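Local coordinates for probable brix-domain ribosomal biogenesis protein (Methanothermobacter thermautotrophicus, PDB 1W94) that probably takes part in ribosome biogenesis as an RNA-binding protein of the Imp4/Brix family, with rRNA as its likely target, at residues S22-W27 with D119-R124; L4-K9 with S16-L21; Q12-F17 with A49-R54. All blocks are in the same frame, centred on the assembly; numbering follows the deposited sequence.

All three contacts use one helix, 12-25, and set successive parts of it against the same mixed sheet. Contact 3 takes its first turns, contact 2 its middle, and contact 1 its last turn and the loop beyond. Contacts 2 and 3 are practically one patch, with centres about 4 Å apart: strands 3-6 and 48-54 are sheet neighbours, and Thr-5 O lies 2.9 Å from Val-51 N, a probable hydrogen bond. Contact 1 lies at the other end of the helix, its centre about 15 Å from that of contact 2 and about 16 Å from that of contact 3. Trp-27, at the end of segment 22-27, packs on contact 2, its CE3 4.1 Å from Leu-4 CD2.

Contact 1. Residues S22-W27 with D119-R124; sequences SRIMGW and DAWSIR
Met-25, a selenomethionine here, meets Trp-121 through its selenium. SE lies 3.6 Å from Trp-121 NE1 and 4.1 Å from Trp-121 CZ2. The centroid geometry places it at the edge of the indole and not over a face: SE is 4.7 Å from the centre of the five-membered ring, in a direction 76° off the ring normal. The chain of Met-25 reaches this edge by folding back at chi2 (-50°) and chi3 (-55°). The indole N-H has its own acceptor, a weak hydrogen bond to Ala-91 O.

Ile-24 adds a purely apolar contact. Its CG2 branch, anti to the backbone N, stands 3.9 Å from Trp-121 CZ2 and approaches the ring obliquely. Both helical side chains cross that of Trp-121 at about a right angle. No hydrogen bond joins the two segments directly, although Ala-91 is bonded to the backbone of Ile-24 and, weakly, to the indole, linking the two indirectly.

Within 22-27, backbone bonds close the helix. Trp-27 N reaches Ser-22 O at 3.0 Å, and a weaker bond of 3.3 Å runs from Gly-26 N to Arg-23 O. Trp-27 then folds back, and Met-25 CB rests 3.3 Å above the plane of its ring, over the centre.

Gly-26, with positive phi, is the C-prime residue of a Schellman motif that terminates helix 12-25, while the Met-aromatic contact and Ile-24 pack its last turn on Trp-121 of strand 120-124, which begins at a G1 beta bulge of Asp-119 and Ala-120 facing Met-136.

Contact 2. Residues L4-K9 with S16-L21; sequences LTTSRK and SFSQRL
Leu-4 holds CG anti to its backbone N (chi1 179°), which extends the side chain from the strand to Ser-18 on the helix, where Leu-4 CD1 packs 3.7 Å from Ser-18 CB. Thr-6 is turned differently: OG1 sits between the backbone N and the carbonyl carbon (chi1 64°), while CG2 lies anti to the carbonyl carbon and faces Ser-18 at 3.5 Å from OG and 3.8 Å from CB. Ser-18 is thus met by a methyl from each of two strand residues.

The second branch of Leu-4 serves another helical turn, its CD2 standing 4.3 Å from Leu-21 CD2. No hydrogen bond crosses between the segments, and the polar ends are satisfied nearby. Ser-18 OG bonds to Thr-14 O one turn earlier in its own helix. Thr-6 OG1 donates to Ser-7 O at 2.8 Å, arriving tilted from the carbonyl plane. An exchange of Thr-6 for glycine would remove the methyl packed on Ser-18 and would probably leave Ser-7 O without its hydroxyl donor and the chain after the strand freer to turn.

Tyr-29 touches Leu-4, Thr-6 and Ser-18 from strand 28-29. The axes of 4-6 and 16-21 run antiparallel at 177° with a closest approach of 8.8 Å, as expected for the first strand and helix of a beta-alpha-beta crossover, completed here by strand 28-29 parallel to strand 3-6.

Contact 3. Residues Q12-F17 with A49-R54; sequences QRTRSF and AVVSER
Thr-14, Val-51 and Glu-53 have the most surface buried where the first turns of helix 12-25 meet strand 48-54. Thr-14 divides its two branches between polar and apolar work. Its hydroxyl OG1 donates to Glu-53 OE2 at 2.7 Å, and OE2 accepts through its anti lone pair, the one directed away from the other carboxylate oxygen. CG2, anti to the backbone N (chi1 of OG1 -63°), lies 3.9 Å from Glu-53 CG and at a looser 4.4 Å from Val-51 CG1.

Glu-53 is extended beyond CG, which carries its carboxylate from the strand to the start of the helix. There OE2 takes a second hydrogen bond from Ser-11 N, so two donors grip a single oxygen. Ser-11 OG in turn bonds to Thr-14 N, tying the threonine backbone to the same corner.

Val-51 supplies the apolar half. Its CG1 stands 4.1 Å from both CD2 and CE2 of Phe-17, and CG2 is 4.2 Å from CE2; the valine reaches the ring obliquely. The ring of Phe-17 in turn meets that of Phe-76, their planes at about 35°, while Pro-58 of strand 57-64 touches both Thr-14 and Val-51.

The segments run nearly antiparallel (155°, closest approach 9.6 Å), and Thr-14 and Glu-53 are the nearest backbone pair, which sets the helix start beside the strand end. The paired donors, together with the positive end of the helix dipole, would probably favour an ionised Glu-53 carboxylate.

Contact 1. Residues S22-W27 with D119-R124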
ATOM      1  N   SER A  22      -3.301   0.649   6.140  1.00 27.88           N
ATOM      2  CA  SER A  22      -3.347   2.064   6.503  1.00 29.59           C
ATOM      3  C   SER A  22      -2.708   2.307   7.886  1.00 28.38           C
ATOM      4  O   SER A  22      -1.994   3.276   8.082  1.00 29.84           O
ATOM      5  CB  SER A  22      -4.774   2.582   6.434  1.00 29.90           C
ATOM      6  OG  SER A  22      -5.466   2.057   7.560  1.00 37.89           O
ATOM      7  N   ARG A  23      -2.896   1.371   8.801  1.00 28.64           N
ATOM      8  CA  ARG A  23      -2.203   1.385  10.067  1.00 28.94           C
ATOM      9  C   ARG A  23      -0.703   1.292   9.866  1.00 27.19           C
ATOM     10  O   ARG A  23       0.025   2.041  10.485  1.00 26.40           O
ATOM     11  CB  ARG A  23      -2.661   0.230  10.967  1.00 30.10           C
ATOM     12  CG  ARG A  23      -3.858   0.546  11.798  1.00 36.20           C
ATOM     13  CD  ARG A  23      -4.882  -0.616  11.795  1.00 46.29           C
ATOM     14  NE  ARG A  23      -4.859  -1.443  13.004  1.00 51.77           N
ATOM     15  CZ  ARG A  23      -5.269  -1.024  14.205  1.00 55.41           C
ATOM     16  NH1 ARG A  23      -5.712   0.221  14.372  1.00 56.86           N
ATOM     17  NH2 ARG A  23      -5.215  -1.843  15.260  1.00 56.14           N
ATOM     18  N   ILE A  24      -0.255   0.365   9.018  1.00 26.23           N
ATOM     19  CA  ILE A  24       1.184   0.160   8.765  1.00 25.33           C
ATOM     20  C   ILE A  24       1.841   1.444   8.220  1.00 25.65           C
ATOM     21  O   ILE A  24       2.939   1.842   8.638  1.00 25.85           O
ATOM     22  CB  ILE A  24       1.382  -0.994   7.760  1.00 24.83           C
ATOM     23  CG1 ILE A  24       1.155  -2.361   8.435  1.00 26.28           C
ATOM     24  CG2 ILE A  24       2.778  -0.937   7.105  1.00 25.36           C
ATOM     25  CD1 ILE A  24       0.933  -3.480   7.387  1.00 26.26           C
HETATM   26  N   MSE A  25       1.164   2.060   7.256  1.00 25.84           N
HETATM   27  CA  MSE A  25       1.597   3.303   6.602  1.00 26.17           C
HETATM   28  C   MSE A  25       1.397   4.582   7.424  1.00 26.52           C
HETATM   29  O   MSE A  25       2.041   5.593   7.137  1.00 26.73           O
HETATM   30  CB  MSE A  25       0.844   3.445   5.262  1.00 26.10           C
HETATM   31  CG  MSE A  25       1.191   2.373   4.222  1.00 28.90           C
HETATM   32 SE   MSE A  25       3.172   2.112   3.929  1.00 38.94          SE
HETATM   33  CE  MSE A  25       3.739   4.017   3.460  1.00 32.30           C
ATOM     34  N   GLY A  26       0.515   4.547   8.422  1.00 26.96           N
ATOM     35  CA  GLY A  26       0.055   5.775   9.115  1.00 27.55           C
ATOM     36  C   GLY A  26      -0.770   6.674   8.177  1.00 28.01           C
ATOM     37  O   GLY A  26      -0.763   7.880   8.304  1.00 27.78           O
ATOM     38  N   TRP A  27      -1.462   6.070   7.219  1.00 27.68           N
ATOM     39  CA  TRP A  27      -2.385   6.796   6.346  1.00 29.04           C
ATOM     40  C   TRP A  27      -3.754   6.850   7.046  1.00 29.91           C
ATOM     41  O   TRP A  27      -4.098   5.923   7.750  1.00 30.43           O
ATOM     42  CB  TRP A  27      -2.529   6.072   5.018  1.00 28.15           C
ATOM     43  CG  TRP A  27      -1.284   6.079   4.154  1.00 28.45           C
ATOM     44  CD1 TRP A  27      -0.222   6.950   4.231  1.00 29.04           C
ATOM     45  CD2 TRP A  27      -1.016   5.219   3.046  1.00 26.58           C
ATOM     46  NE1 TRP A  27       0.702   6.650   3.255  1.00 28.93           N
ATOM     47  CE2 TRP A  27       0.240   5.594   2.513  1.00 26.03           C
ATOM     48  CE3 TRP A  27      -1.705   4.140   2.465  1.00 28.21           C
ATOM     49  CZ2 TRP A  27       0.810   4.953   1.413  1.00 26.38           C
ATOM     50  CZ3 TRP A  27      -1.129   3.487   1.368  1.00 29.42           C
ATOM     51  CH2 TRP A  27       0.117   3.899   0.853  1.00 28.37           C
ATOM     52  N   ASP A 119      11.023  -1.432  10.747  1.00 30.80           N
ATOM     53  CA  ASP A 119       9.831  -0.636  10.394  1.00 30.53           C
ATOM     54  C   ASP A 119       9.926  -0.166   8.947  1.00 29.41           C
ATOM     55  O   ASP A 119       9.644   1.000   8.633  1.00 29.71           O
ATOM     56  CB  ASP A 119       9.690   0.569  11.344  1.00 30.71           C
ATOM     57  CG  ASP A 119       9.704   0.159  12.813  1.00 32.87           C
ATOM     58  OD1 ASP A 119       8.805  -0.628  13.204  1.00 34.21           O
ATOM     59  OD2 ASP A 119      10.614   0.609  13.566  1.00 33.13           O
ATOM     60  N   ALA A 120      10.367  -1.069   8.075  1.00 28.45           N
ATOM     61  CA  ALA A 120      10.777  -0.710   6.707  1.00 27.68           C
ATOM     62  C   ALA A 120      10.372  -1.749   5.663  1.00 27.60           C
ATOM     63  O   ALA A 120      10.109  -2.902   6.002  1.00 28.51           O
ATOM     64  CB  ALA A 120      12.292  -0.490   6.664  1.00 26.91           C
ATOM     65  N   TRP A 121      10.303  -1.338   4.400  1.00 27.10           N
ATOM     66  CA  TRP A 121      10.018  -2.264   3.325  1.00 27.13           C
ATOM     67  C   TRP A 121      11.283  -2.801   2.668  1.00 27.88           C
ATOM     68  O   TRP A 121      12.325  -2.121   2.553  1.00 27.54           O
ATOM     69  CB  TRP A 121       9.106  -1.636   2.263  1.00 26.66           C
ATOM     70  CG  TRP A 121       7.756  -1.253   2.767  1.00 27.45           C
ATOM     71  CD1 TRP A 121       7.401  -0.058   3.294  1.00 26.38           C
ATOM     72  CD2 TRP A 121       6.577  -2.079   2.804  1.00 26.70           C
ATOM     73  NE1 TRP A 121       6.066  -0.072   3.643  1.00 27.68           N
ATOM     74  CE2 TRP A 121       5.545  -1.303   3.357  1.00 27.04           C
ATOM     75  CE3 TRP A 121       6.302  -3.418   2.447  1.00 26.81           C
ATOM     76  CZ2 TRP A 121       4.246  -1.800   3.548  1.00 27.58           C
ATOM     77  CZ3 TRP A 121       4.979  -3.905   2.611  1.00 26.38           C
ATOM     78  CH2 TRP A 121       4.000  -3.115   3.170  1.00 26.68           C
ATOM     79  N   SER A 122      11.182  -4.053   2.246  1.00 27.52           N
ATOM     80  CA  SER A 122      12.199  -4.683   1.447  1.00 28.87           C
ATOM     81  C   SER A 122      11.532  -4.975   0.101  1.00 28.76           C
ATOM     82  O   SER A 122      10.443  -5.545   0.079  1.00 29.14           O
ATOM     83  CB  SER A 122      12.582  -5.980   2.131  1.00 28.73           C
ATOM     84  OG  SER A 122      13.733  -6.531   1.572  1.00 32.20           O
ATOM     85  N   ILE A 123      12.161  -4.568  -0.998  1.00 28.34           N
ATOM     86  CA  ILE A 123      11.700  -4.879  -2.351  1.00 28.34           C
ATOM     87  C   ILE A 123      12.634  -5.850  -3.014  1.00 29.01           C
ATOM     88  O   ILE A 123      13.857  -5.638  -3.035  1.00 28.75           O
ATOM     89  CB  ILE A 123      11.629  -3.635  -3.225  1.00 29.08           C
ATOM     90  CG1 ILE A 123      10.570  -2.681  -2.668  1.00 28.73           C
ATOM     91  CG2 ILE A 123      11.303  -4.019  -4.708  1.00 29.60           C
ATOM     92  CD1 ILE A 123      10.623  -1.271  -3.249  1.00 30.17           C
ATOM     93  N   ARG A 124      12.091  -6.945  -3.540  1.00 29.15           N
ATOM     94  CA  ARG A 124      12.945  -7.882  -4.249  1.00 29.76           C
ATOM     95  C   ARG A 124      12.265  -8.539  -5.440  1.00 28.93           C
ATOM     96  O   ARG A 124      11.053  -8.480  -5.565  1.00 27.19           O
ATOM     97  CB  ARG A 124      13.522  -8.926  -3.285  1.00 30.54           C
ATOM     98  CG  ARG A 124      12.701 -10.200  -3.158  1.00 34.30           C
ATOM     99  CD  ARG A 124      12.007 -10.300  -1.834  1.00 41.53           C
ATOM    100  NE  ARG A 124      11.504 -11.655  -1.565  1.00 45.97           N
ATOM    101  CZ  ARG A 124      10.868 -12.006  -0.449  1.00 46.40           C
ATOM    102  NH1 ARG A 124      10.663 -11.109   0.517  1.00 46.48           N
ATOM    103  NH2 ARG A 124      10.441 -13.253  -0.299  1.00 46.36           N
TER

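Contact 2. Residues L4-K9 with S16-L21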
ATOM      1  N   LEU A   4      -6.534   6.569   2.730  1.00 28.20           N
ATOM      2  CA  LEU A   4      -6.813   5.321   2.065  1.00 27.87           C
ATOM      3  C   LEU A   4      -8.289   4.962   2.258  1.00 27.61           C
ATOM      4  O   LEU A   4      -8.853   5.137   3.339  1.00 27.38           O
ATOM      5  CB  LEU A   4      -5.941   4.218   2.660  1.00 27.55           C
ATOM      6  CG  LEU A   4      -5.917   2.731   2.283  1.00 30.38           C
ATOM      7  CD1 LEU A   4      -7.241   2.055   2.257  1.00 34.32           C
ATOM      8  CD2 LEU A   4      -5.194   2.494   1.007  1.00 32.98           C
ATOM      9  N   THR A   5      -8.867   4.399   1.197  1.00 27.33           N
ATOM     10  CA  THR A   5     -10.204   3.832   1.194  1.00 26.62           C
ATOM     11  C   THR A   5     -10.224   2.651   0.209  1.00 27.06           C
ATOM     12  O   THR A   5      -9.200   2.312  -0.405  1.00 25.25           O
ATOM     13  CB  THR A   5     -11.269   4.908   0.842  1.00 27.03           C
ATOM     14  OG1 THR A   5     -12.562   4.482   1.284  1.00 26.55           O
ATOM     15  CG2 THR A   5     -11.297   5.224  -0.679  1.00 26.30           C
ATOM     16  N   THR A   6     -11.388   2.018   0.102  1.00 27.47           N
ATOM     17  CA  THR A   6     -11.605   0.886  -0.789  1.00 28.33           C
ATOM     18  C   THR A   6     -12.606   1.261  -1.883  1.00 28.13           C
ATOM     19  O   THR A   6     -13.201   2.333  -1.853  1.00 29.15           O
ATOM     20  CB  THR A   6     -12.229  -0.324  -0.026  1.00 28.73           C
ATOM     21  OG1 THR A   6     -13.547   0.025   0.453  1.00 28.74           O
ATOM     22  CG2 THR A   6     -11.344  -0.769   1.142  1.00 29.17           C
ATOM     23  N   SER A   7     -12.783   0.363  -2.844  1.00 28.30           N
ATOM     24  CA  SER A   7     -13.904   0.390  -3.754  1.00 29.28           C
ATOM     25  C   SER A   7     -15.225   0.202  -2.958  1.00 29.10           C
ATOM     26  O   SER A   7     -15.205  -0.233  -1.806  1.00 28.47           O
ATOM     27  CB  SER A   7     -13.729  -0.731  -4.778  1.00 29.63           C
ATOM     28  OG  SER A   7     -13.355  -1.956  -4.153  1.00 30.88           O
ATOM     29  N   ARG A   8     -16.358   0.558  -3.556  1.00 30.04           N
ATOM     30  CA  ARG A   8     -17.647   0.392  -2.884  1.00 30.11           C
ATOM     31  C   ARG A   8     -18.001  -1.084  -2.655  1.00 30.36           C
ATOM     32  O   ARG A   8     -17.699  -1.931  -3.490  1.00 30.95           O
ATOM     33  CB  ARG A   8     -18.740   1.102  -3.662  1.00 30.21           C
ATOM     34  CG  ARG A   8     -18.692   2.634  -3.463  1.00 32.52           C
ATOM     35  CD  ARG A   8     -19.749   3.327  -4.286  1.00 34.69           C
ATOM     36  NE  ARG A   8     -19.354   3.500  -5.677  1.00 38.21           N
ATOM     37  CZ  ARG A   8     -19.803   2.756  -6.680  1.00 41.06           C
ATOM     38  NH1 ARG A   8     -20.680   1.772  -6.462  1.00 43.29           N
ATOM     39  NH2 ARG A   8     -19.374   2.995  -7.914  1.00 41.52           N
ATOM     40  N   LYS A   9     -18.632  -1.358  -1.515  1.00 30.37           N
ATOM     41  CA  LYS A   9     -19.043  -2.701  -1.085  1.00 30.92           C
ATOM     42  C   LYS A   9     -17.893  -3.728  -1.090  1.00 30.67           C
ATOM     43  O   LYS A   9     -17.953  -4.703  -1.856  1.00 31.36           O
ATOM     44  CB  LYS A   9     -20.222  -3.206  -1.942  1.00 30.73           C
ATOM     45  CG  LYS A   9     -21.457  -2.296  -1.923  1.00 33.16           C
ATOM     46  N   SER A  16     -10.140  -5.824   5.965  1.00 29.65           N
ATOM     47  CA  SER A  16      -9.066  -6.213   6.849  1.00 29.95           C
ATOM     48  C   SER A  16      -7.725  -5.797   6.287  1.00 28.98           C
ATOM     49  O   SER A  16      -6.892  -5.209   6.996  1.00 28.30           O
ATOM     50  CB  SER A  16      -9.078  -7.724   7.018  1.00 30.15           C
ATOM     51  OG  SER A  16     -10.095  -8.089   7.915  1.00 34.69           O
ATOM     52  N   PHE A  17      -7.505  -6.146   5.020  1.00 28.05           N
ATOM     53  CA  PHE A  17      -6.287  -5.771   4.340  1.00 27.67           C
ATOM     54  C   PHE A  17      -6.059  -4.265   4.392  1.00 27.93           C
ATOM     55  O   PHE A  17      -4.951  -3.813   4.707  1.00 28.34           O
ATOM     56  CB  PHE A  17      -6.286  -6.202   2.875  1.00 27.51           C
ATOM     57  CG  PHE A  17      -5.135  -5.601   2.091  1.00 27.62           C
ATOM     58  CD1 PHE A  17      -3.837  -6.128   2.218  1.00 25.78           C
ATOM     59  CD2 PHE A  17      -5.333  -4.480   1.268  1.00 29.30           C
ATOM     60  CE1 PHE A  17      -2.781  -5.574   1.538  1.00 25.52           C
ATOM     61  CE2 PHE A  17      -4.264  -3.904   0.569  1.00 25.08           C
ATOM     62  CZ  PHE A  17      -2.980  -4.449   0.714  1.00 26.62           C
ATOM     63  N   SER A  18      -7.085  -3.499   4.042  1.00 26.66           N
ATOM     64  CA  SER A  18      -6.916  -2.055   3.843  1.00 27.43           C
ATOM     65  C   SER A  18      -6.747  -1.334   5.171  1.00 27.74           C
ATOM     66  O   SER A  18      -5.921  -0.435   5.279  1.00 27.33           O
ATOM     67  CB  SER A  18      -8.087  -1.449   3.053  1.00 27.65           C
ATOM     68  OG  SER A  18      -8.132  -2.017   1.763  1.00 28.35           O
ATOM     69  N   GLN A  19      -7.497  -1.780   6.183  1.00 27.81           N
ATOM     70  CA  GLN A  19      -7.317  -1.258   7.526  1.00 29.59           C
ATOM     71  C   GLN A  19      -5.895  -1.547   8.043  1.00 28.99           C
ATOM     72  O   GLN A  19      -5.232  -0.646   8.561  1.00 28.73           O
ATOM     73  CB  GLN A  19      -8.381  -1.807   8.467  1.00 29.30           C
ATOM     74  CG  GLN A  19      -9.801  -1.269   8.170  1.00 32.78           C
ATOM     75  CD  GLN A  19     -10.887  -1.880   9.049  1.00 32.65           C
ATOM     76  OE1 GLN A  19     -11.738  -1.163   9.576  1.00 38.36           O
ATOM     77  NE2 GLN A  19     -10.856  -3.203   9.225  1.00 36.00           N
ATOM     78  N   ARG A  20      -5.444  -2.797   7.920  1.00 28.82           N
ATOM     79  CA  ARG A  20      -4.052  -3.165   8.226  1.00 29.19           C
ATOM     80  C   ARG A  20      -3.024  -2.269   7.524  1.00 28.26           C
ATOM     81  O   ARG A  20      -2.100  -1.777   8.152  1.00 27.24           O
ATOM     82  CB  ARG A  20      -3.775  -4.576   7.752  1.00 29.41           C
ATOM     83  CG  ARG A  20      -3.966  -5.665   8.775  1.00 35.31           C
ATOM     84  CD  ARG A  20      -2.593  -6.251   9.140  1.00 39.63           C
ATOM     85  NE  ARG A  20      -2.710  -6.859  10.451  1.00 43.11           N
ATOM     86  CZ  ARG A  20      -2.791  -8.162  10.670  1.00 43.38           C
ATOM     87  NH1 ARG A  20      -2.929  -8.589  11.910  1.00 44.88           N
ATOM     88  NH2 ARG A  20      -2.722  -9.028   9.667  1.00 44.72           N
ATOM     89  N   LEU A  21      -3.149  -2.125   6.199  1.00 27.55           N
ATOM     90  CA  LEU A  21      -2.161  -1.367   5.428  1.00 26.91           C
ATOM     91  C   LEU A  21      -2.124   0.084   5.874  1.00 27.62           C
ATOM     92  O   LEU A  21      -1.041   0.693   5.990  1.00 25.88           O
ATOM     93  CB  LEU A  21      -2.470  -1.458   3.940  1.00 26.39           C
ATOM     94  CG  LEU A  21      -1.617  -0.631   2.992  1.00 27.89           C
ATOM     95  CD1 LEU A  21      -0.141  -1.140   2.897  1.00 26.60           C
ATOM     96  CD2 LEU A  21      -2.297  -0.598   1.590  1.00 28.44           C
TER

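Contact 3. Residues Q12-F17 with A49-R54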
ATOM      1  N   GLN A  12     -15.001  -8.616   3.490  1.00 29.59           N
ATOM      2  CA  GLN A  12     -14.284  -8.624   4.767  1.00 30.51           C
ATOM      3  C   GLN A  12     -12.765  -8.623   4.585  1.00 30.51           C
ATOM      4  O   GLN A  12     -12.053  -7.902   5.291  1.00 30.11           O
ATOM      5  CB  GLN A  12     -14.655  -9.869   5.565  1.00 31.12           C
ATOM      6  CG  GLN A  12     -15.098  -9.609   6.966  1.00 34.23           C
ATOM      7  N   ARG A  13     -12.265  -9.437   3.655  1.00 30.12           N
ATOM      8  CA  ARG A  13     -10.820  -9.526   3.427  1.00 30.31           C
ATOM      9  C   ARG A  13     -10.227  -8.208   2.903  1.00 29.60           C
ATOM     10  O   ARG A  13      -9.151  -7.776   3.329  1.00 28.67           O
ATOM     11  CB  ARG A  13     -10.452 -10.691   2.492  1.00 31.26           C
ATOM     12  CG  ARG A  13      -8.901 -10.947   2.399  1.00 30.97           C
ATOM     13  CD  ARG A  13      -8.578 -12.203   1.620  1.00 31.81           C
ATOM     14  NE  ARG A  13      -7.131 -12.400   1.359  1.00 34.14           N
ATOM     15  CZ  ARG A  13      -6.237 -12.800   2.270  1.00 34.64           C
ATOM     16  NH1 ARG A  13      -6.593 -12.988   3.531  1.00 36.23           N
ATOM     17  NH2 ARG A  13      -4.964 -12.979   1.933  1.00 34.95           N
ATOM     18  N   THR A  14     -10.929  -7.578   1.976  1.00 29.04           N
ATOM     19  CA  THR A  14     -10.491  -6.299   1.463  1.00 29.21           C
ATOM     20  C   THR A  14     -10.464  -5.239   2.575  1.00 29.62           C
ATOM     21  O   THR A  14      -9.519  -4.455   2.652  1.00 29.38           O
ATOM     22  CB  THR A  14     -11.320  -5.875   0.232  1.00 29.36           C
ATOM     23  OG1 THR A  14     -11.101  -6.822  -0.813  1.00 27.16           O
ATOM     24  CG2 THR A  14     -10.915  -4.510  -0.291  1.00 27.94           C
ATOM     25  N   ARG A  15     -11.485  -5.248   3.440  1.00 30.26           N
ATOM     26  CA  ARG A  15     -11.533  -4.364   4.628  1.00 31.57           C
ATOM     27  C   ARG A  15     -10.346  -4.576   5.569  1.00 29.94           C
ATOM     28  O   ARG A  15      -9.678  -3.634   5.947  1.00 29.32           O
ATOM     29  CB  ARG A  15     -12.835  -4.572   5.416  1.00 30.18           C
ATOM     30  CG  ARG A  15     -13.986  -3.828   4.815  1.00 33.61           C
ATOM     31  CD  ARG A  15     -15.274  -3.873   5.674  1.00 36.03           C
ATOM     32  NE  ARG A  15     -15.979  -2.595   5.509  1.00 44.44           N
ATOM     33  CZ  ARG A  15     -17.093  -2.420   4.794  1.00 47.70           C
ATOM     34  NH1 ARG A  15     -17.679  -3.444   4.193  1.00 50.15           N
ATOM     35  NH2 ARG A  15     -17.634  -1.214   4.694  1.00 50.85           N
ATOM     36  N   SER A  16     -10.140  -5.824   5.965  1.00 29.65           N
ATOM     37  CA  SER A  16      -9.066  -6.213   6.849  1.00 29.95           C
ATOM     38  C   SER A  16      -7.725  -5.797   6.287  1.00 28.98           C
ATOM     39  O   SER A  16      -6.892  -5.209   6.996  1.00 28.30           O
ATOM     40  CB  SER A  16      -9.078  -7.724   7.018  1.00 30.15           C
ATOM     41  OG  SER A  16     -10.095  -8.089   7.915  1.00 34.69           O
ATOM     42  N   PHE A  17      -7.505  -6.146   5.020  1.00 28.05           N
ATOM     43  CA  PHE A  17      -6.287  -5.771   4.340  1.00 27.67           C
ATOM     44  C   PHE A  17      -6.059  -4.265   4.392  1.00 27.93           C
ATOM     45  O   PHE A  17      -4.951  -3.813   4.707  1.00 28.34           O
ATOM     46  CB  PHE A  17      -6.286  -6.202   2.875  1.00 27.51           C
ATOM     47  CG  PHE A  17      -5.135  -5.601   2.091  1.00 27.62           C
ATOM     48  CD1 PHE A  17      -3.837  -6.128   2.218  1.00 25.78           C
ATOM     49  CD2 PHE A  17      -5.333  -4.480   1.268  1.00 29.30           C
ATOM     50  CE1 PHE A  17      -2.781  -5.574   1.538  1.00 25.52           C
ATOM     51  CE2 PHE A  17      -4.264  -3.904   0.569  1.00 25.08           C
ATOM     52  CZ  PHE A  17      -2.980  -4.449   0.714  1.00 26.62           C
ATOM     53  N   ALA A  49      -5.294   6.961  -1.881  1.00 25.98           N
ATOM     54  CA  ALA A  49      -5.147   5.637  -2.477  1.00 26.03           C
ATOM     55  C   ALA A  49      -6.473   4.883  -2.291  1.00 26.72           C
ATOM     56  O   ALA A  49      -7.101   4.949  -1.198  1.00 26.27           O
ATOM     57  CB  ALA A  49      -4.016   4.842  -1.793  1.00 27.34           C
ATOM     58  N   VAL A  50      -6.882   4.181  -3.352  1.00 25.58           N
ATOM     59  CA  VAL A  50      -8.082   3.355  -3.350  1.00 26.70           C
ATOM     60  C   VAL A  50      -7.665   1.887  -3.589  1.00 26.94           C
ATOM     61  O   VAL A  50      -7.059   1.568  -4.609  1.00 26.60           O
ATOM     62  CB  VAL A  50      -9.100   3.812  -4.431  1.00 26.44           C
ATOM     63  CG1 VAL A  50     -10.396   3.042  -4.299  1.00 28.44           C
ATOM     64  CG2 VAL A  50      -9.391   5.290  -4.293  1.00 25.23           C
ATOM     65  N   VAL A  51      -7.975   1.015  -2.629  1.00 26.83           N
ATOM     66  CA  VAL A  51      -7.805  -0.410  -2.851  1.00 27.51           C
ATOM     67  C   VAL A  51      -9.077  -0.926  -3.498  1.00 27.72           C
ATOM     68  O   VAL A  51     -10.146  -0.934  -2.863  1.00 27.95           O
ATOM     69  CB  VAL A  51      -7.525  -1.201  -1.549  1.00 27.53           C
ATOM     70  CG1 VAL A  51      -7.270  -2.723  -1.884  1.00 28.23           C
ATOM     71  CG2 VAL A  51      -6.351  -0.564  -0.741  1.00 29.43           C
ATOM     72  N   SER A  52      -8.973  -1.358  -4.744  1.00 28.18           N
ATOM     73  CA  SER A  52     -10.101  -2.020  -5.401  1.00 29.85           C
ATOM     74  C   SER A  52      -9.905  -3.540  -5.500  1.00 30.45           C
ATOM     75  O   SER A  52      -8.781  -4.042  -5.345  1.00 29.12           O
ATOM     76  CB  SER A  52     -10.412  -1.390  -6.786  1.00 29.93           C
ATOM     77  OG  SER A  52      -9.250  -1.334  -7.594  1.00 31.60           O
ATOM     78  N   GLU A  53     -11.010  -4.255  -5.727  1.00 30.91           N
ATOM     79  CA  GLU A  53     -11.015  -5.708  -5.796  1.00 33.24           C
ATOM     80  C   GLU A  53     -11.447  -6.234  -7.140  1.00 33.92           C
ATOM     81  O   GLU A  53     -12.077  -5.529  -7.927  1.00 35.53           O
ATOM     82  CB  GLU A  53     -11.990  -6.342  -4.812  1.00 32.97           C
ATOM     83  CG  GLU A  53     -12.527  -5.506  -3.703  1.00 34.04           C
ATOM     84  CD  GLU A  53     -13.722  -6.208  -3.047  1.00 33.83           C
ATOM     85  OE1 GLU A  53     -14.784  -6.269  -3.686  1.00 37.88           O
ATOM     86  OE2 GLU A  53     -13.594  -6.701  -1.911  1.00 28.88           O
ATOM     87  N   ARG A  54     -11.121  -7.493  -7.378  1.00 33.84           N
ATOM     88  CA  ARG A  54     -11.794  -8.289  -8.383  1.00 33.82           C
ATOM     89  C   ARG A  54     -12.188  -9.573  -7.670  1.00 32.19           C
ATOM     90  O   ARG A  54     -11.343 -10.200  -7.025  1.00 31.07           O
ATOM     91  CB  ARG A  54     -10.847  -8.639  -9.535  1.00 34.32           C
ATOM     92  CG  ARG A  54     -10.155  -7.495 -10.250  1.00 36.98           C
ATOM     93  CD  ARG A  54      -9.117  -8.073 -11.260  1.00 37.45           C
TER